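Glucose import ATP-binding protein GlcV (Sulfolobus solfataricus, PDB 1OXV) hydrolyses ATP to drive glucose uptake, as the energy-coupling subunit of the ABC transporter complex GlcSTUV. Local coordinates at residues 8-13 / 21-26; 46-51 / 163-168; 293-298 / 339-344. All blocks are in the same frame, centred on the assembly; numbering follows the deposited sequence.

Interaction 1: 8-13 / 21-26; sequences NVSKVF and LDNVNI. With ANP (phosphoaminophosphonic acid-adenylate ester), chain T.
Asn8 and Asn25 hold each other twice. Asn8 N donates to Asn25 OD1 at 2.8 Å, from above the carbonyl plane. Asn25 ND2 returns a longer bond of 3.2 Å to Asn8 OD1, and the two amide planes stand 88° apart. Further in, Ser10 OG takes the N-H of Asn23 at 2.8 Å; it also bonds two waters, one of which bridges to Asp22 OD2. Asp22 OD1 forms a salt bridge with Lys218. These bonds belong to an antiparallel beta hairpin, strands 4-13 and 18-28, with G1 bulges where Asn8 and Val9 face Val24 and where Asn23 and Val24 face Val9. Phe13 lies where ABC ATPases carry the A-loop aromatic, and probably plays that part. Its CG sits beside the backbone N (chi1 -67°), which lays the ring against the adenine of ANP. CB meets C2 of ANP at 3.5 Å. CG lies near N3 and C4, and CD1 comes to 3.3 Å from C4. CD2 and CE2 cover C6. CE1 reaches C8 at 3.4 Å, and CZ at the tip lies 3.5 Å from N7. With an alanine here the ring is gone, and the adenine would probably be freer to shift on this side.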
loop_
_atom_site.group_PDB
_atom_site.type_symbol
_atom_site.label_atom_id
_atom_site.label_comp_id
_atom_site.label_asym_id
_atom_site.label_seq_id
_atom_site.Cartn_x
_atom_site.Cartn_y
_atom_site.Cartn_z
ATOM N N ASN A 8 15.058 15.102 1.767
ATOM C CA ASN A 8 14.280 16.326 1.968
ATOM C C ASN A 8 13.539 16.798 0.731
ATOM O O ASN A 8 13.539 17.984 0.424
ATOM C CB ASN A 8 15.164 17.470 2.455
ATOM C CG ASN A 8 15.927 17.137 3.702
ATOM O OD1 ASN A 8 15.349 16.736 4.709
ATOM N ND2 ASN A 8 17.245 17.310 3.649
ATOM N N VAL A 9 12.876 15.880 0.046
ATOM C CA VAL A 9 12.181 16.217 -1.176
ATOM C C VAL A 9 10.786 16.798 -0.938
ATOM O O VAL A 9 9.939 16.234 -0.229
ATOM C CB VAL A 9 12.119 15.034 -2.114
ATOM C CG1 VAL A 9 11.154 15.311 -3.272
ATOM C CG2 VAL A 9 13.517 14.736 -2.645
ATOM N N SER A 10 10.584 17.955 -1.540
ATOM C CA SER A 10 9.313 18.660 -1.518
ATOM C C SER A 10 8.942 18.960 -2.967
ATOM O O SER A 10 9.817 19.071 -3.832
ATOM C CB SER A 10 9.426 19.968 -0.720
ATOM O OG SER A 10 9.513 19.734 0.669
ATOM N N LYS A 11 7.641 19.044 -3.233
ATOM C CA LYS A 11 7.119 19.376 -4.560
ATOM C C LYS A 11 5.876 20.228 -4.418
ATOM O O LYS A 11 4.925 19.847 -3.730
ATOM C CB LYS A 11 6.747 18.118 -5.343
ATOM C CG LYS A 11 6.188 18.369 -6.738
ATOM C CD LYS A 11 7.196 19.059 -7.645
ATOM C CE LYS A 11 6.615 19.334 -9.014
ATOM N NZ LYS A 11 7.628 19.914 -9.947
ATOM N N VAL A 12 5.866 21.361 -5.099
ATOM C CA VAL A 12 4.729 22.251 -5.046
ATOM C C VAL A 12 4.116 22.431 -6.422
ATOM O O VAL A 12 4.779 22.281 -7.443
ATOM C CB VAL A 12 5.102 23.623 -4.456
ATOM C CG1 VAL A 12 5.686 23.454 -3.076
ATOM C CG2 VAL A 12 6.072 24.359 -5.355
ATOM N N PHE A 13 2.824 22.703 -6.421
ATOM C CA PHE A 13 2.068 23.022 -7.621
ATOM C C PHE A 13 1.309 24.326 -7.350
ATOM O O PHE A 13 1.313 24.835 -6.230
ATOM C CB PHE A 13 1.074 21.903 -7.972
ATOM C CG PHE A 13 1.732 20.599 -8.386
ATOM C CD1 PHE A 13 1.612 19.460 -7.593
ATOM C CD2 PHE A 13 2.490 20.524 -9.540
ATOM C CE1 PHE A 13 2.230 18.251 -7.964
ATOM C CE2 PHE A 13 3.111 19.336 -9.920
ATOM C CZ PHE A 13 2.988 18.198 -9.132
ATOM N N LEU A 21 4.201 17.256 -1.892
ATOM C CA LEU A 21 5.130 16.463 -1.087
ATOM C C LEU A 21 5.862 17.441 -0.182
ATOM O O LEU A 21 6.307 18.491 -0.631
ATOM C CB LEU A 21 6.143 15.703 -1.949
ATOM C CG LEU A 21 5.625 14.595 -2.867
ATOM C CD1 LEU A 21 6.756 14.058 -3.715
ATOM C CD2 LEU A 21 4.988 13.500 -2.048
ATOM N N ASP A 22 6.004 17.085 1.089
ATOM C CA ASP A 22 6.618 17.977 2.057
ATOM C C ASP A 22 7.743 17.289 2.822
ATOM O O ASP A 22 7.491 16.460 3.693
ATOM C CB ASP A 22 5.541 18.446 3.034
ATOM C CG ASP A 22 6.044 19.475 4.018
ATOM O OD1 ASP A 22 5.200 20.004 4.764
ATOM O OD2 ASP A 22 7.244 19.816 4.124
ATOM N N ASN A 23 8.971 17.669 2.492
ATOM C CA ASN A 23 10.182 17.181 3.145
ATOM C C ASN A 23 10.239 15.682 3.357
ATOM O O ASN A 23 10.401 15.198 4.478
ATOM C CB ASN A 23 10.375 17.905 4.471
ATOM C CG ASN A 23 10.817 19.343 4.284
ATOM O OD1 ASN A 23 11.922 19.610 3.809
ATOM N ND2 ASN A 23 9.951 20.279 4.651
ATOM N N VAL A 24 10.115 14.955 2.262
ATOM C CA VAL A 24 10.121 13.510 2.291
ATOM C C VAL A 24 11.530 12.945 2.390
ATOM O O VAL A 24 12.409 13.322 1.640
ATOM C CB VAL A 24 9.391 12.960 1.042
ATOM C CG1 VAL A 24 9.552 11.444 0.927
ATOM C CG2 VAL A 24 7.932 13.325 1.119
ATOM N N ASN A 25 11.733 12.052 3.352
ATOM C CA ASN A 25 13.023 11.398 3.549
ATOM C C ASN A 25 12.882 9.900 3.575
ATOM O O ASN A 25 12.144 9.341 4.390
ATOM C CB ASN A 25 13.661 11.867 4.856
ATOM C CG ASN A 25 14.192 13.267 4.755
ATOM O OD1 ASN A 25 15.167 13.519 4.047
ATOM N ND2 ASN A 25 13.541 14.199 5.437
ATOM N N ILE A 26 13.585 9.242 2.678
ATOM C CA ILE A 26 13.561 7.806 2.650
ATOM C C ILE A 26 14.716 7.242 1.872
ATOM O O ILE A 26 15.141 7.807 0.874
ATOM C CB ILE A 26 12.222 7.304 2.077
ATOM C CG1 ILE A 26 12.237 5.782 1.986
ATOM C CG2 ILE A 26 11.917 7.961 0.741
ATOM C CD1 ILE A 26 12.157 5.107 3.336
HETATM P PG ANP T . -4.527 9.039 -6.224
HETATM O O1G ANP T . -4.394 8.028 -5.130
HETATM O O2G ANP T . -5.954 9.418 -6.503
HETATM O O3G ANP T . -3.942 8.484 -7.460
HETATM P PB ANP T . -2.114 10.583 -5.555
HETATM O O1B ANP T . -1.745 10.076 -4.219
HETATM O O2B ANP T . -1.403 9.841 -6.627
HETATM N N3B ANP T . -3.765 10.446 -5.757
HETATM P PA ANP T . -1.120 12.963 -6.644
HETATM O O1A ANP T . 0.347 12.823 -6.430
HETATM O O2A ANP T . -1.463 12.677 -8.045
HETATM O O3A ANP T . -1.859 12.121 -5.575
HETATM O "O5'" ANP T . -1.443 14.431 -6.413
HETATM C "C5'" ANP T . -1.009 15.000 -5.203
HETATM C "C4'" ANP T . -1.541 16.427 -5.024
HETATM O "O4'" ANP T . -0.921 17.267 -5.977
HETATM C "C3'" ANP T . -3.022 16.612 -5.307
HETATM O "O3'" ANP T . -3.509 17.715 -4.547
HETATM C "C2'" ANP T . -3.081 16.945 -6.780
HETATM O "O2'" ANP T . -4.209 17.718 -7.153
HETATM C "C1'" ANP T . -1.825 17.770 -6.953
HETATM N N9 ANP T . -1.224 17.664 -8.280
HETATM C C8 ANP T . -0.601 16.586 -8.808
HETATM N N7 ANP T . -0.136 16.879 -10.052
HETATM C C5 ANP T . -0.455 18.161 -10.305
HETATM C C6 ANP T . -0.274 19.112 -11.419
HETATM N N6 ANP T . 0.394 18.728 -12.582
HETATM N N1 ANP T . -0.760 20.351 -11.268
HETATM C C2 ANP T . -1.397 20.754 -10.163
HETATM N N3 ANP T . -1.611 19.934 -9.118
HETATM C C4 ANP T . -1.164 18.676 -9.135
HETATM O O HOH W 1 12.383 20.230 0.852
HETATM O O HOH W 2 8.118 21.633 2.224
#

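Interaction 2: 46-51 / 163-168; sequences TFMRII and LLDEPF. With ANP (phosphoaminophosphonic acid-adenylate ester), chain T.
O1A on the alpha-phosphate of ANP is gripped twice by Thr46. The backbone N of Thr46 donates to O1A at 3.0 Å, and Thr46 OG1 donates to the same oxygen at 2.7 Å. OG1 lies beside its own backbone N (chi1 -63°), which lets both donors of one residue reach the phosphate. Thr46 stands near the start of helix 44-52, whose first turn carries the end of the P-loop (Walker A). The other side of this helix packs on strand 163-165, which runs nearly antiparallel to it at 157°, with the axes 9.5 Å apart. Met48 is modelled in two conformers. In the one described, the chain bends at chi2 and chi3 and its methyl lies across the strand. CE is 3.7 Å from Leu163 CB and 3.5 Å from Leu164 O. Ile51 CG2 meets Leu163 CD2 obliquely at 4.0 Å. The run of leucines ending in Asp165 and Glu166 fits a Walker B motif. Asp165 OD2 is hydrogen-bonded to Thr45 OG1, and its side chain lies about 4 Å from the magnesium ion. Glu166, inferred to belong to the ATP site, brings OE2 to 3.3 Å from ANP O3G, a close approach and not a hydrogen bond. Helix and strand thus meet through buried apolar groups, while the polar Thr46 and Asp165 lie toward the phosphates and the magnesium ion.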
loop_
_atom_site.group_PDB
_atom_site.type_symbol
_atom_site.label_atom_id
_atom_site.label_comp_id
_atom_site.label_asym_id
_atom_site.label_seq_id
_atom_site.Cartn_x
_atom_site.Cartn_y
_atom_site.Cartn_z
ATOM N N THR A 46 2.906 11.762 -7.612
ATOM C CA THR A 46 3.900 12.807 -7.683
ATOM C C THR A 46 5.262 12.221 -7.282
ATOM O O THR A 46 6.283 12.450 -7.934
ATOM C CB THR A 46 3.507 13.966 -6.775
ATOM O OG1 THR A 46 2.263 14.534 -7.232
ATOM C CG2 THR A 46 4.531 15.085 -6.884
ATOM N N PHE A 47 5.261 11.460 -6.210
ATOM C CA PHE A 47 6.468 10.812 -5.744
ATOM C C PHE A 47 7.062 9.911 -6.817
ATOM O O PHE A 47 8.257 9.995 -7.128
ATOM C CB PHE A 47 6.170 10.036 -4.480
ATOM C CG PHE A 47 7.339 9.328 -3.924
ATOM C CD1 PHE A 47 8.310 10.006 -3.217
ATOM C CD2 PHE A 47 7.479 7.985 -4.106
ATOM C CE1 PHE A 47 9.392 9.339 -2.710
ATOM C CE2 PHE A 47 8.553 7.325 -3.593
ATOM C CZ PHE A 47 9.504 7.999 -2.895
ATOM N N MET A 48 6.229 9.051 -7.390
ATOM C CA MET A 48 6.629 8.104 -8.427
ATOM C C MET A 48 7.248 8.813 -9.636
ATOM O O MET A 48 8.210 8.350 -10.235
ATOM C CB MET A 48 5.390 7.321 -8.861
ATOM C CG MET A 48 4.947 6.298 -7.812
ATOM S SD MET A 48 6.277 5.184 -7.342
ATOM C CE MET A 48 5.761 3.760 -8.312
ATOM N N ARG A 49 6.627 9.918 -10.046
ATOM C CA ARG A 49 7.090 10.673 -11.193
ATOM C C ARG A 49 8.453 11.319 -10.932
ATOM O O ARG A 49 9.273 11.462 -11.851
ATOM C CB ARG A 49 6.054 11.735 -11.609
ATOM C CG ARG A 49 4.822 11.175 -12.295
ATOM C CD ARG A 49 3.721 12.211 -12.604
ATOM N NE ARG A 49 4.166 13.313 -13.452
ATOM C CZ ARG A 49 4.273 13.233 -14.774
ATOM N NH1 ARG A 49 3.961 12.112 -15.401
ATOM N NH2 ARG A 49 4.684 14.271 -15.474
ATOM N N ILE A 50 8.693 11.717 -9.690
ATOM C CA ILE A 50 9.986 12.284 -9.336
ATOM C C ILE A 50 11.040 11.172 -9.374
ATOM O O ILE A 50 12.160 11.361 -9.876
ATOM C CB ILE A 50 9.917 13.004 -7.986
ATOM C CG1 ILE A 50 9.238 14.366 -8.161
ATOM C CG2 ILE A 50 11.300 13.173 -7.387
ATOM C CD1 ILE A 50 8.857 15.031 -6.878
ATOM N N ILE A 51 10.689 9.992 -8.888
ATOM C CA ILE A 51 11.641 8.891 -8.950
ATOM C C ILE A 51 11.930 8.545 -10.415
ATOM O O ILE A 51 13.064 8.274 -10.771
ATOM C CB ILE A 51 11.132 7.653 -8.235
ATOM C CG1 ILE A 51 10.852 7.944 -6.760
ATOM C CG2 ILE A 51 12.144 6.515 -8.378
ATOM C CD1 ILE A 51 11.984 8.541 -6.040
ATOM N N LEU A 163 8.870 0.620 -11.448
ATOM C CA LEU A 163 7.890 1.450 -10.765
ATOM C C LEU A 163 6.471 1.072 -11.185
ATOM O O LEU A 163 6.123 1.133 -12.370
ATOM C CB LEU A 163 8.122 2.931 -11.085
ATOM C CG LEU A 163 9.543 3.439 -10.862
ATOM C CD1 LEU A 163 9.683 4.878 -11.355
ATOM C CD2 LEU A 163 9.952 3.338 -9.399
ATOM N N LEU A 164 5.652 0.712 -10.204
ATOM C CA LEU A 164 4.274 0.342 -10.452
ATOM C C LEU A 164 3.324 1.280 -9.714
ATOM O O LEU A 164 3.238 1.270 -8.485
ATOM C CB LEU A 164 4.005 -1.106 -10.032
ATOM C CG LEU A 164 4.958 -2.161 -10.592
ATOM C CD1 LEU A 164 4.512 -3.546 -10.188
ATOM C CD2 LEU A 164 5.032 -2.071 -12.088
ATOM N N ASP A 165 2.586 2.071 -10.469
ATOM C CA ASP A 165 1.629 2.996 -9.867
ATOM C C ASP A 165 0.216 2.426 -9.976
ATOM O O ASP A 165 -0.412 2.459 -11.034
ATOM C CB ASP A 165 1.721 4.388 -10.513
ATOM C CG ASP A 165 0.985 5.462 -9.713
ATOM O OD1 ASP A 165 0.341 5.122 -8.692
ATOM O OD2 ASP A 165 1.014 6.678 -10.023
ATOM N N GLU A 166 -0.268 1.892 -8.863
ATOM C CA GLU A 166 -1.599 1.309 -8.781
ATOM C C GLU A 166 -1.865 0.376 -9.949
ATOM O O GLU A 166 -2.771 0.616 -10.741
ATOM C CB GLU A 166 -2.661 2.403 -8.738
ATOM C CG GLU A 166 -2.441 3.427 -7.640
ATOM C CD GLU A 166 -3.740 4.018 -7.121
ATOM O OE1 GLU A 166 -4.726 3.260 -7.016
ATOM O OE2 GLU A 166 -3.777 5.234 -6.812
ATOM N N PRO A 167 -1.122 -0.725 -9.980
ATOM C CA PRO A 167 -1.158 -1.705 -11.066
ATOM C C PRO A 167 -2.359 -2.632 -11.045
ATOM O O PRO A 167 -2.838 -3.014 -12.104
ATOM C CB PRO A 167 0.083 -2.575 -10.808
ATOM C CG PRO A 167 0.712 -2.087 -9.544
ATOM C CD PRO A 167 -0.224 -1.139 -8.894
ATOM N N PHE A 168 -2.812 -3.010 -9.852
ATOM C CA PHE A 168 -3.871 -4.012 -9.720
ATOM C C PHE A 168 -5.257 -3.401 -9.527
ATOM O O PHE A 168 -6.170 -4.059 -9.016
ATOM C CB PHE A 168 -3.537 -4.945 -8.549
ATOM C CG PHE A 168 -2.077 -5.310 -8.468
ATOM C CD1 PHE A 168 -1.314 -4.952 -7.369
ATOM C CD2 PHE A 168 -1.469 -5.992 -9.501
ATOM C CE1 PHE A 168 0.022 -5.279 -7.313
ATOM C CE2 PHE A 168 -0.139 -6.321 -9.444
ATOM C CZ PHE A 168 0.607 -5.971 -8.356
HETATM P PG ANP T . -4.527 9.039 -6.224
HETATM O O1G ANP T . -4.394 8.028 -5.130
HETATM O O2G ANP T . -5.954 9.418 -6.503
HETATM O O3G ANP T . -3.942 8.484 -7.460
HETATM P PB ANP T . -2.114 10.583 -5.555
HETATM O O1B ANP T . -1.745 10.076 -4.219
HETATM O O2B ANP T . -1.403 9.841 -6.627
HETATM N N3B ANP T . -3.765 10.446 -5.757
HETATM P PA ANP T . -1.120 12.963 -6.644
HETATM O O1A ANP T . 0.347 12.823 -6.430
HETATM O O2A ANP T . -1.463 12.677 -8.045
HETATM O O3A ANP T . -1.859 12.121 -5.575
HETATM O "O5'" ANP T . -1.443 14.431 -6.413
HETATM C "C5'" ANP T . -1.009 15.000 -5.203
HETATM C "C4'" ANP T . -1.541 16.427 -5.024
HETATM O "O4'" ANP T . -0.921 17.267 -5.977
HETATM C "C3'" ANP T . -3.022 16.612 -5.307
HETATM O "O3'" ANP T . -3.509 17.715 -4.547
HETATM C "C2'" ANP T . -3.081 16.945 -6.780
HETATM O "O2'" ANP T . -4.209 17.718 -7.153
HETATM C "C1'" ANP T . -1.825 17.770 -6.953
HETATM N N9 ANP T . -1.224 17.664 -8.280
HETATM C C8 ANP T . -0.601 16.586 -8.808
HETATM N N7 ANP T . -0.136 16.879 -10.052
HETATM C C5 ANP T . -0.455 18.161 -10.305
HETATM C C6 ANP T . -0.274 19.112 -11.419
HETATM N N6 ANP T . 0.394 18.728 -12.582
HETATM N N1 ANP T . -0.760 20.351 -11.268
HETATM C C2 ANP T . -1.397 20.754 -10.163
HETATM N N3 ANP T . -1.611 19.934 -9.118
HETATM C C4 ANP T . -1.164 18.676 -9.135
#

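Interaction 3: 293-298 / 339-344; sequences WILVGK and LVYVRK
Strands 294-298 and 339-342 run antiparallel with a strong twist, their axes 138° apart and 4.6 Å apart at the closest. Ile294 and Val342 exchange two backbone bonds. Val340 then takes the N-H of Val296 on its O and gives its own N-H to Gly297 O, at 2.8 Å. The pairing slips by one residue here, as in a beta bulge. The backbone angles of Gly297 would push a CB against the preceding carbonyl O. At the Trp293 end of the pairing, the guanidinium of Arg343 lies flat on the Trp293 indole, centres 3.7 Å apart and planes at 26°. A bend at chi2 (-86°) turns the arginine back over the ring, and CG adds a CH-pi contact over the six-membered ring. A water accepts from both Trp293 NE1 and Arg343 NH2, bridging the two groups. Next along, Leu295 CD1 sits over the Tyr341 ring, 4.2 Å from its centroid. Leu295 CB reaches Tyr341 CE2 at 3.6 Å, and Tyr341 OH is bonded to Ile288 N. Buried Val296 meets Val340 CG1 with its CG2 and Val342 CG2 with its CG1, each at 3.7 Å. Leu261 and Phe263 of another strand also pack on Val296. The contact joins two neighbouring strands of the C-terminal domain, whose family belongs to the OB clan. Its chemistry is divided: valines meet in the buried part, while at the partly exposed end the guanidinium of Arg343 lies on an indole and gives N-H groups to a water and, weakly, to Ser292 O; the stack probably has a cation-pi component.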
loop_
_atom_site.group_PDB
_atom_site.type_symbol
_atom_site.label_atom_id
_atom_site.label_comp_id
_atom_site.label_asym_id
_atom_site.label_seq_id
_atom_site.Cartn_x
_atom_site.Cartn_y
_atom_site.Cartn_z
ATOM N N TRP A 293 -7.053 -12.754 27.356
ATOM C CA TRP A 293 -8.170 -11.880 27.018
ATOM C C TRP A 293 -8.513 -11.044 28.237
ATOM O O TRP A 293 -8.569 -11.564 29.342
ATOM C CB TRP A 293 -9.372 -12.725 26.619
ATOM C CG TRP A 293 -9.227 -13.364 25.275
ATOM C CD1 TRP A 293 -8.956 -14.673 25.005
ATOM C CD2 TRP A 293 -9.337 -12.709 24.009
ATOM N NE1 TRP A 293 -8.896 -14.872 23.647
ATOM C CE2 TRP A 293 -9.129 -13.677 23.015
ATOM C CE3 TRP A 293 -9.599 -11.390 23.613
ATOM C CZ2 TRP A 293 -9.181 -13.376 21.658
ATOM C CZ3 TRP A 293 -9.648 -11.096 22.272
ATOM C CH2 TRP A 293 -9.443 -12.087 21.309
ATOM N N ILE A 294 -8.737 -9.753 28.042
ATOM C CA ILE A 294 -9.099 -8.870 29.143
ATOM C C ILE A 294 -10.518 -8.352 28.998
ATOM O O ILE A 294 -10.904 -7.837 27.956
ATOM C CB ILE A 294 -8.158 -7.663 29.205
ATOM C CG1 ILE A 294 -6.702 -8.114 29.149
ATOM C CG2 ILE A 294 -8.412 -6.880 30.482
ATOM C CD1 ILE A 294 -6.261 -8.834 30.390
ATOM N N LEU A 295 -11.281 -8.479 30.068
ATOM C CA LEU A 295 -12.646 -7.987 30.105
ATOM C C LEU A 295 -12.651 -6.460 30.155
ATOM O O LEU A 295 -11.980 -5.871 30.999
ATOM C CB LEU A 295 -13.327 -8.522 31.351
ATOM C CG LEU A 295 -14.728 -7.987 31.616
ATOM C CD1 LEU A 295 -15.655 -8.341 30.470
ATOM C CD2 LEU A 295 -15.234 -8.563 32.906
ATOM N N VAL A 296 -13.399 -5.814 29.263
ATOM C CA VAL A 296 -13.486 -4.352 29.306
ATOM C C VAL A 296 -14.890 -3.862 29.671
ATOM O O VAL A 296 -15.095 -2.684 29.932
ATOM C CB VAL A 296 -12.972 -3.679 28.012
ATOM C CG1 VAL A 296 -11.500 -3.985 27.826
ATOM C CG2 VAL A 296 -13.765 -4.100 26.779
ATOM N N GLY A 297 -15.856 -4.771 29.703
ATOM C CA GLY A 297 -17.203 -4.399 30.085
ATOM C C GLY A 297 -18.287 -5.085 29.289
ATOM O O GLY A 297 -18.014 -5.979 28.488
ATOM N N LYS A 298 -19.525 -4.673 29.535
ATOM C CA LYS A 298 -20.674 -5.233 28.842
ATOM C C LYS A 298 -20.978 -4.427 27.609
ATOM O O LYS A 298 -20.719 -3.226 27.552
ATOM C CB LYS A 298 -21.918 -5.228 29.721
ATOM C CG LYS A 298 -21.774 -5.941 31.039
ATOM C CD LYS A 298 -23.141 -6.242 31.645
ATOM C CE LYS A 298 -24.131 -5.110 31.417
ATOM N NZ LYS A 298 -25.505 -5.445 31.926
ATOM N N LEU A 339 -20.437 -9.908 27.102
ATOM C CA LEU A 339 -19.202 -9.463 27.716
ATOM C C LEU A 339 -18.237 -9.164 26.561
ATOM O O LEU A 339 -18.160 -9.913 25.589
ATOM C CB LEU A 339 -18.636 -10.547 28.623
ATOM C CG LEU A 339 -19.502 -10.866 29.839
ATOM C CD1 LEU A 339 -18.748 -11.748 30.819
ATOM C CD2 LEU A 339 -19.968 -9.577 30.507
ATOM N N VAL A 340 -17.506 -8.073 26.664
ATOM C CA VAL A 340 -16.556 -7.706 25.633
ATOM C C VAL A 340 -15.136 -7.888 26.152
ATOM O O VAL A 340 -14.752 -7.290 27.156
ATOM C CB VAL A 340 -16.746 -6.243 25.219
ATOM C CG1 VAL A 340 -15.738 -5.845 24.133
ATOM C CG2 VAL A 340 -18.171 -6.007 24.752
ATOM N N TYR A 341 -14.362 -8.713 25.457
ATOM C CA TYR A 341 -12.978 -8.954 25.813
ATOM C C TYR A 341 -12.056 -8.429 24.720
ATOM O O TYR A 341 -12.413 -8.430 23.545
ATOM C CB TYR A 341 -12.724 -10.449 26.009
ATOM C CG TYR A 341 -13.225 -10.992 27.315
ATOM C CD1 TYR A 341 -14.538 -11.400 27.457
ATOM C CD2 TYR A 341 -12.379 -11.109 28.414
ATOM C CE1 TYR A 341 -14.995 -11.903 28.661
ATOM C CE2 TYR A 341 -12.835 -11.595 29.622
ATOM C CZ TYR A 341 -14.149 -11.996 29.737
ATOM O OH TYR A 341 -14.618 -12.489 30.935
ATOM N N VAL A 342 -10.862 -7.998 25.115
ATOM C CA VAL A 342 -9.855 -7.567 24.152
ATOM C C VAL A 342 -8.469 -8.139 24.475
ATOM O O VAL A 342 -8.204 -8.568 25.594
ATOM C CB VAL A 342 -9.756 -6.034 24.063
ATOM C CG1 VAL A 342 -11.112 -5.423 23.709
ATOM C CG2 VAL A 342 -9.250 -5.475 25.330
ATOM N N ARG A 343 -7.592 -8.158 23.476
ATOM C CA ARG A 343 -6.193 -8.524 23.697
ATOM C C ARG A 343 -5.512 -7.283 24.254
ATOM O O ARG A 343 -5.313 -6.310 23.541
ATOM C CB ARG A 343 -5.527 -8.905 22.379
ATOM C CG ARG A 343 -6.052 -10.174 21.772
ATOM C CD ARG A 343 -5.375 -11.429 22.275
ATOM N NE ARG A 343 -5.767 -12.600 21.496
ATOM C CZ ARG A 343 -5.982 -13.797 22.013
ATOM N NH1 ARG A 343 -5.849 -14.004 23.322
ATOM N NH2 ARG A 343 -6.339 -14.791 21.224
ATOM N N LYS A 344 -5.136 -7.288 25.524
ATOM C CA LYS A 344 -4.640 -6.042 26.089
ATOM C C LYS A 344 -3.445 -5.425 25.371
ATOM O O LYS A 344 -3.428 -4.216 25.118
ATOM C CB LYS A 344 -4.308 -6.176 27.562
ATOM C CG LYS A 344 -4.015 -4.827 28.151
ATOM C CD LYS A 344 -3.444 -4.948 29.556
ATOM C CE LYS A 344 -2.264 -5.908 29.595
ATOM N NZ LYS A 344 -1.236 -5.574 28.566
HETATM O O HOH W 3 -7.653 -17.060 22.286
#

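The three contacts follow one another along the chain. Interactions 1 and 2 share the ABC-ATPase domain, with centres 15 Å apart, and they touch: Lys11 and Phe13 pack on Thr46, and Leu21 packs on Phe47 and Ile50. Helix 44-52 therefore lies between the hairpin of the antiparallel sheet and strand 161-165 of the mixed sheet. ANP meets both contacts, its adenine at interaction 1 and its phosphates at interaction 2. Interaction 3 is in the C-terminal domain, in a separate antiparallel sheet. Its centre is about 42 Å from that of interaction 2, and their nearest atoms are about 30 Å apart. Nucleotide binding and this distant sheet thus belong to separate domains joined by a linker.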